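Local coordinates for protein anti-sigma-I factor RsgI3 (PDB 6QE7) that probably holds the sigma factor SigI3 inactive and senses plant cell-wall polysaccharide outside the cell, its paired PA14 domains binding pectin strongly, at residues Y206-T211 with W273-Q278. Numbering follows the deposited sequence.
Sequences YTEEYT and WSSQRQ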
# COMPACT_ATOMS: atom_id res chain seq x y z
N TYR A 206 -4.08 3.30 -13.35
CA TYR A 206 -4.09 2.32 -14.47
C TYR A 206 -2.87 1.46 -14.33
O TYR A 206 -1.85 1.93 -13.74
CB TYR A 206 -4.11 3.03 -15.82
CG TYR A 206 -5.22 4.06 -15.88
CD1 TYR A 206 -6.55 3.69 -15.96
CD2 TYR A 206 -4.92 5.41 -15.82
CE1 TYR A 206 -7.56 4.65 -15.95
CE2 TYR A 206 -5.90 6.37 -15.77
CZ TYR A 206 -7.24 5.99 -15.85
OH TYR A 206 -8.18 6.97 -15.84
N THR A 207 -3.01 0.26 -14.86
CA THR A 207 -1.92 -0.70 -15.10
C THR A 207 -1.41 -0.41 -16.52
O THR A 207 -2.17 -0.63 -17.44
CB THR A 207 -2.43 -2.14 -14.87
OG1 THR A 207 -2.73 -2.20 -13.49
CG2 THR A 207 -1.43 -3.24 -15.12
N GLU A 208 -0.17 0.09 -16.68
CA GLU A 208 0.47 0.38 -17.99
C GLU A 208 1.75 1.21 -17.82
O GLU A 208 2.22 1.44 -16.64
CB GLU A 208 -0.45 1.19 -18.90
CG GLU A 208 -1.03 2.43 -18.28
CD GLU A 208 -2.22 2.97 -19.12
OE1 GLU A 208 -2.91 2.14 -19.73
OE2 GLU A 208 -2.50 4.18 -19.06
N GLU A 209 2.31 1.66 -18.93
CA GLU A 209 3.61 2.34 -18.88
C GLU A 209 3.29 3.78 -18.52
O GLU A 209 2.51 4.42 -19.23
CB GLU A 209 4.43 2.16 -20.16
CG GLU A 209 5.79 2.82 -20.04
CD GLU A 209 6.74 2.59 -21.21
OE1 GLU A 209 6.45 2.94 -22.40
OE2 GLU A 209 7.84 2.11 -20.91
N TYR A 210 3.81 4.25 -17.39
CA TYR A 210 3.64 5.67 -17.03
C TYR A 210 4.85 6.42 -17.54
O TYR A 210 5.98 5.84 -17.65
CB TYR A 210 3.40 5.82 -15.52
CG TYR A 210 1.96 5.72 -15.13
CD1 TYR A 210 1.27 4.50 -15.16
CD2 TYR A 210 1.25 6.84 -14.81
CE1 TYR A 210 -0.09 4.43 -14.90
CE2 TYR A 210 -0.09 6.77 -14.49
CZ TYR A 210 -0.77 5.57 -14.55
OH TYR A 210 -2.11 5.55 -14.23
N THR A 211 4.65 7.72 -17.67
CA THR A 211 5.72 8.70 -17.93
C THR A 211 5.62 9.74 -16.84
O THR A 211 4.52 10.31 -16.66
CB THR A 211 5.61 9.37 -19.30
OG1 THR A 211 5.59 8.35 -20.29
CG2 THR A 211 6.77 10.29 -19.62
N TRP A 273 2.52 13.42 -14.25
CA TRP A 273 2.47 12.10 -14.90
C TRP A 273 1.51 12.09 -16.09
O TRP A 273 0.58 12.96 -16.22
CB TRP A 273 2.12 10.98 -13.89
CG TRP A 273 0.77 11.09 -13.23
CD1 TRP A 273 -0.22 12.00 -13.44
CD2 TRP A 273 0.28 10.23 -12.19
NE1 TRP A 273 -1.29 11.73 -12.64
CE2 TRP A 273 -1.00 10.68 -11.84
CE3 TRP A 273 0.79 9.11 -11.56
CZ2 TRP A 273 -1.78 10.05 -10.89
CZ3 TRP A 273 0.03 8.50 -10.59
CH2 TRP A 273 -1.22 8.97 -10.25
N SER A 274 1.71 11.07 -16.89
CA SER A 274 0.87 10.80 -18.06
C SER A 274 0.93 9.31 -18.36
O SER A 274 1.97 8.64 -18.01
CB SER A 274 1.34 11.66 -19.23
OG SER A 274 2.58 11.18 -19.78
N SER A 275 -0.04 8.83 -19.11
CA SER A 275 -0.02 7.44 -19.61
C SER A 275 -1.08 7.32 -20.68
O SER A 275 -1.75 8.32 -20.89
CB SER A 275 -0.19 6.44 -18.52
OG SER A 275 -1.53 6.35 -18.09
N GLN A 276 -1.23 6.16 -21.31
CA GLN A 276 -2.19 6.10 -22.42
C GLN A 276 -3.58 6.53 -21.92
O GLN A 276 -4.28 7.15 -22.66
CB GLN A 276 -2.36 4.71 -23.01
CG GLN A 276 -3.64 4.72 -23.82
CD GLN A 276 -3.68 3.62 -24.83
OE1 GLN A 276 -2.85 2.71 -24.82
NE2 GLN A 276 -4.69 3.73 -25.69
N ARG A 277 -3.97 6.20 -20.69
CA ARG A 277 -5.30 6.55 -20.19
C ARG A 277 -5.22 7.64 -19.17
O ARG A 277 -6.28 8.16 -18.86
CB ARG A 277 -5.98 5.37 -19.50
CG ARG A 277 -6.50 4.29 -20.42
CD ARG A 277 -6.89 3.02 -19.61
NE ARG A 277 -5.78 2.12 -19.33
CZ ARG A 277 -5.84 1.00 -18.61
NH1 ARG A 277 -6.96 0.58 -18.11
NH2 ARG A 277 -4.76 0.29 -18.37
N GLN A 278 -4.05 7.94 -18.62
CA GLN A 278 -3.92 9.11 -17.72
C GLN A 278 -3.50 10.35 -18.51
O GLN A 278 -2.30 10.40 -18.94
CB GLN A 278 -2.88 8.90 -16.61
CG GLN A 278 -2.76 10.12 -15.73
CD GLN A 278 -4.04 10.42 -15.01
OE1 GLN A 278 -4.43 9.70 -14.08
NE2 GLN A 278 -4.68 11.50 -15.41
O HOH W 1 -5.62 -0.77 -15.60
O HOH W 2 3.45 6.84 -20.57
O HOH W 3 0.43 4.13 -20.92
O HOH W 4 -3.03 7.64 -12.94
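Glu208 and Arg277 form a salt bridge where two antiparallel strands of the second PA14 domain part: strand 208-216 begins here, and the chain of strand 268-274 goes on into a turn. The strands still pair at Thr211 and Ser274, whose backbones exchange two hydrogen bonds. The chain turns through Gln276 and Arg277 before Gln278, and the Glu208 carboxylate bridges the widening gap.

Each carboxylate oxygen takes two bonds. OE1 of Glu208 lies in the guanidinium plane and accepts from Arg277 NE at 2.9 Å and from NH2. Both donors come from one face of the carboxylate, whose plane is turned 61° from the guanidinium. OE2 of Glu208 accepts the backbone N of Arg277 at 3.0 Å on its syn side. OE2 of Glu208 uses its anti lone pair for OG of Ser275, 2.6 Å away. These four bonds should hold the carboxylate against rotation, and the nearby arginine probably favours its charged form.

Two tyrosine rings pack against the turn. Arg277 CB sits over the centre of the Tyr206 ring, 3.6 Å from its centroid, in a CH-pi contact. Ser275 CB lies in the same way over the Tyr210 ring, 3.8 Å from its centroid. The Tyr210 ring also leans obliquely on Trp273, with CE2 of Tyr210 3.9 Å from CE3 of Trp273. Water joins Tyr210 OH to Gln278 OE1. Trp273 NE1 makes a hydrogen bond to the carboxylate of Glu281.

A chi1 of 76° swings Ser275 OG back over its own backbone, where it meets the Glu208 carboxylate and also accepts from Gln278 N at 3.0 Å. This is an ST motif, here closing the turn between strands 268-274 and 281-282 of an antiparallel PA14 sheet.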